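PDB 3OC9: UDP-N-acetylglucosamine pyrophosphorylase from Entamoeba histolytica, which probably catalyses the formation of UDP-N-acetylglucosamine and diphosphate from UTP and N-acetyl-alpha-D-glucosamine 1-phosphate. Local coordinates for residues 28-31 and 32-35; 80-83 and 84-87. All coordinates share one frame; numbering follows the deposited sequence.

Contact 1: 28-31 and 32-35; sequences LELI and SQGK
Ser32, the last residue of helix 21-32, bonds back to Leu28 and Glu29, through its amide and its hydroxyl. The amide continues the helical pattern, Ser32 N to Leu28 O at 3.0 Å. The hydroxyl, with OG set between the backbone N and the carbonyl carbon (chi1 84°), turns back to donate to the carbonyl of Glu29, Ser32 OG to Glu29 O at 2.7 Å. That oxygen also accepts from Gln33 N, and both donors come from the same face of the carbonyl plane. The Gln33 side chain leans back over the turn, its CG 3.4 Å from Glu29 O. The Glu29 side chain has a second position, so the approach of its carboxylate to the Gln33 amide is doubtful. Gly34 has a positive phi (71°), which ends the helix in a Schellman motif. Its amide makes the shorter inner bond, Gly34 N to Ile31 O at 3.1 Å, from above the carbonyl plane, and the next amide makes the 6→1 bond of the motif, Lys35 N to Leu30 O at 3.1 Å. Lys35 then sends an extended chain past Leu30, with CD 3.7 Å from Leu30 CD2. Outside the turn, Leu30 packs on Ile199 and Asp203 of helix 196-204, while Ile31 touches Val92 and Ile94. Backbone hydrogen bonds join Lys35 to Lys179 and Tyr180, at the start of strand 180-184, which pairs in parallel with the strand 36-41 that the chain enters next.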
# COMPACT_ATOMS: atom_id res chain seq x y z
N LEU A 28 20.04 0.28 -1.26
CA LEU A 28 20.48 1.61 -1.70
C LEU A 28 21.27 1.55 -3.03
O LEU A 28 21.11 2.42 -3.89
CB LEU A 28 21.31 2.34 -0.61
CG LEU A 28 20.59 2.85 0.67
CD1 LEU A 28 21.57 3.63 1.58
CD2 LEU A 28 19.35 3.71 0.38
N GLU A 29 22.12 0.52 -3.19
CA GLU A 29 22.86 0.31 -4.45
C GLU A 29 21.92 0.10 -5.65
O GLU A 29 22.09 0.73 -6.71
CB GLU A 29 23.84 -0.87 -4.32
CG GLU A 29 24.61 -1.22 -5.62
CD GLU A 29 25.65 -0.18 -6.00
OE1 GLU A 29 26.14 0.55 -5.11
OE2 GLU A 29 25.99 -0.10 -7.20
N LEU A 30 20.93 -0.78 -5.50
CA LEU A 30 19.95 -1.04 -6.57
C LEU A 30 19.10 0.20 -6.92
O LEU A 30 18.85 0.46 -8.12
CB LEU A 30 19.09 -2.28 -6.23
CG LEU A 30 19.87 -3.61 -6.26
CD1 LEU A 30 19.13 -4.77 -5.57
CD2 LEU A 30 20.26 -4.01 -7.69
N ILE A 31 18.67 0.96 -5.91
CA ILE A 31 17.94 2.23 -6.14
C ILE A 31 18.84 3.21 -6.94
O ILE A 31 18.39 3.80 -7.92
CB ILE A 31 17.47 2.90 -4.81
CG1 ILE A 31 16.34 2.09 -4.13
CG2 ILE A 31 17.01 4.37 -5.04
CD1 ILE A 31 16.14 2.43 -2.64
N SER A 32 20.10 3.34 -6.52
CA SER A 32 21.08 4.23 -7.20
C SER A 32 21.35 3.89 -8.69
O SER A 32 21.66 4.79 -9.49
CB SER A 32 22.41 4.31 -6.41
OG SER A 32 23.26 3.21 -6.75
N GLN A 33 21.22 2.61 -9.05
CA GLN A 33 21.42 2.11 -10.43
C GLN A 33 20.18 2.24 -11.33
O GLN A 33 20.22 1.83 -12.50
CB GLN A 33 21.92 0.65 -10.41
CG GLN A 33 23.35 0.47 -9.88
CD GLN A 33 23.69 -0.99 -9.51
OE1 GLN A 33 22.82 -1.86 -9.46
NE2 GLN A 33 24.97 -1.25 -9.25
N GLY A 34 19.11 2.82 -10.80
CA GLY A 34 17.83 2.95 -11.52
C GLY A 34 17.07 1.64 -11.72
O GLY A 34 16.35 1.45 -12.71
N LYS A 35 17.22 0.72 -10.76
CA LYS A 35 16.63 -0.63 -10.91
C LYS A 35 15.34 -0.86 -10.09
O LYS A 35 14.90 -2.00 -9.99
CB LYS A 35 17.68 -1.71 -10.60
CG LYS A 35 18.90 -1.72 -11.57
CD LYS A 35 19.88 -2.85 -11.22
CE LYS A 35 21.04 -2.92 -12.21
NZ LYS A 35 21.77 -4.22 -12.08

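Contact 2: 80-83 and 84-87; sequences QELA and SEYS
Ser87 grips the carbonyl of Ala83 with two donors at the C-terminal end of helix 68-87, where the alpha-helical i to i+4 pattern runs to the last residue. The hydroxyl bond is the shorter, Ser87 OG to Ala83 O at 2.8 Å, against 3.1 Å for Ser87 N to Ala83 O. The two donors reach the oxygen from opposite faces of its plane. A chi1 of 65° folds OG back over the preceding turn, and the same OG is hydrogen-bonded to Gln89 N, which ties the helix end to the chain that leaves it. In the conformer given, Ser84 OG bonds to Gln89 O. Three further i to i+4 backbone bonds continue the pattern: Ser84 N to Gln80 O, Glu85 N to Glu81 O, and Tyr86 N to Leu82 O, the first two at 3.0 Å. The Glu81 and Glu85 chains run alongside each other in one direction, their carboxylate planes 29° apart. Their nearer oxygens, both OE2, are 4.5 Å apart, a like-charge proximity probably eased by salt bridges from Glu81 OE1 to Arg78 and Arg382. Farther out, Leu82 packs on Tyr24, Phe385 and Glu388, and the Tyr86 ring meets that of Tyr25. Between the two glutamates the closest side-chain approach is aliphatic to carboxylate: Glu81 CG stands 3.9 Å from Glu85 OE2.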
# COMPACT_ATOMS: atom_id res chain seq x y z
N GLN A 80 15.73 8.77 -2.69
CA GLN A 80 16.68 9.12 -3.76
C GLN A 80 17.98 9.75 -3.21
O GLN A 80 19.09 9.42 -3.66
CB GLN A 80 16.04 10.07 -4.81
CG GLN A 80 15.02 9.36 -5.76
CD GLN A 80 14.23 10.33 -6.68
OE1 GLN A 80 13.47 9.88 -7.54
NE2 GLN A 80 14.40 11.64 -6.48
N GLU A 81 17.82 10.63 -2.22
CA GLU A 81 18.93 11.35 -1.55
C GLU A 81 19.88 10.39 -0.80
O GLU A 81 21.10 10.49 -0.96
CB GLU A 81 18.35 12.39 -0.60
CG GLU A 81 19.36 13.32 0.07
CD GLU A 81 18.69 14.49 0.78
OE1 GLU A 81 17.84 14.28 1.68
OE2 GLU A 81 19.03 15.64 0.42
N LEU A 82 19.32 9.46 -0.03
CA LEU A 82 20.13 8.44 0.68
C LEU A 82 20.96 7.57 -0.28
O LEU A 82 22.16 7.30 -0.01
CB LEU A 82 19.24 7.58 1.60
CG LEU A 82 18.61 8.27 2.83
CD1 LEU A 82 17.71 7.31 3.65
CD2 LEU A 82 19.69 8.86 3.75
N ALA A 83 20.34 7.12 -1.37
CA ALA A 83 21.03 6.35 -2.40
C ALA A 83 22.16 7.16 -3.07
O ALA A 83 23.23 6.61 -3.37
CB ALA A 83 20.04 5.83 -3.45
N SER A 84 21.89 8.45 -3.32
CA SER A 84 22.89 9.33 -3.95
C SER A 84 24.10 9.56 -3.04
O SER A 84 25.25 9.54 -3.53
CB SER A 84 22.25 10.68 -4.38
OG SER A 84 23.22 11.57 -4.95
N GLU A 85 23.86 9.76 -1.75
CA GLU A 85 24.94 9.97 -0.77
C GLU A 85 25.81 8.71 -0.59
O GLU A 85 27.04 8.81 -0.39
CB GLU A 85 24.39 10.46 0.58
CG GLU A 85 23.67 11.82 0.49
CD GLU A 85 23.12 12.35 1.82
OE1 GLU A 85 23.01 11.59 2.80
OE2 GLU A 85 22.78 13.56 1.88
N TYR A 86 25.18 7.53 -0.68
CA TYR A 86 25.88 6.25 -0.57
C TYR A 86 26.78 5.92 -1.77
O TYR A 86 27.95 5.54 -1.60
CB TYR A 86 24.86 5.12 -0.33
CG TYR A 86 25.44 3.71 -0.33
CD1 TYR A 86 26.27 3.27 0.71
CD2 TYR A 86 25.17 2.82 -1.37
CE1 TYR A 86 26.81 1.98 0.71
CE2 TYR A 86 25.70 1.52 -1.38
CZ TYR A 86 26.52 1.12 -0.33
OH TYR A 86 27.05 -0.16 -0.34
N SER A 87 26.23 6.08 -2.98
CA SER A 87 26.89 5.69 -4.23
C SER A 87 27.77 6.78 -4.87
O SER A 87 28.55 6.48 -5.77
CB SER A 87 25.81 5.30 -5.25
OG SER A 87 25.02 6.44 -5.57

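From the N terminus, contact 1 comes first, closing the end of helix 21-32 and turning the chain into strand 36-41; contact 2 follows along the chain, in the last turns of helix 68-87, ahead of strand 95-100. They are in series, neither nested nor crossed, and each is a local turn. In space their centres lie only 9 Å apart, because the two helix ends pack together: Ile31 CG2 is 3.7 Å from Ala83 CB, and Ser32 CB is 3.5 Å from Ser87 OG. Strands 36-41 and 95-100 pair in parallel, so these packed helix ends precede neighbouring strands of one sheet.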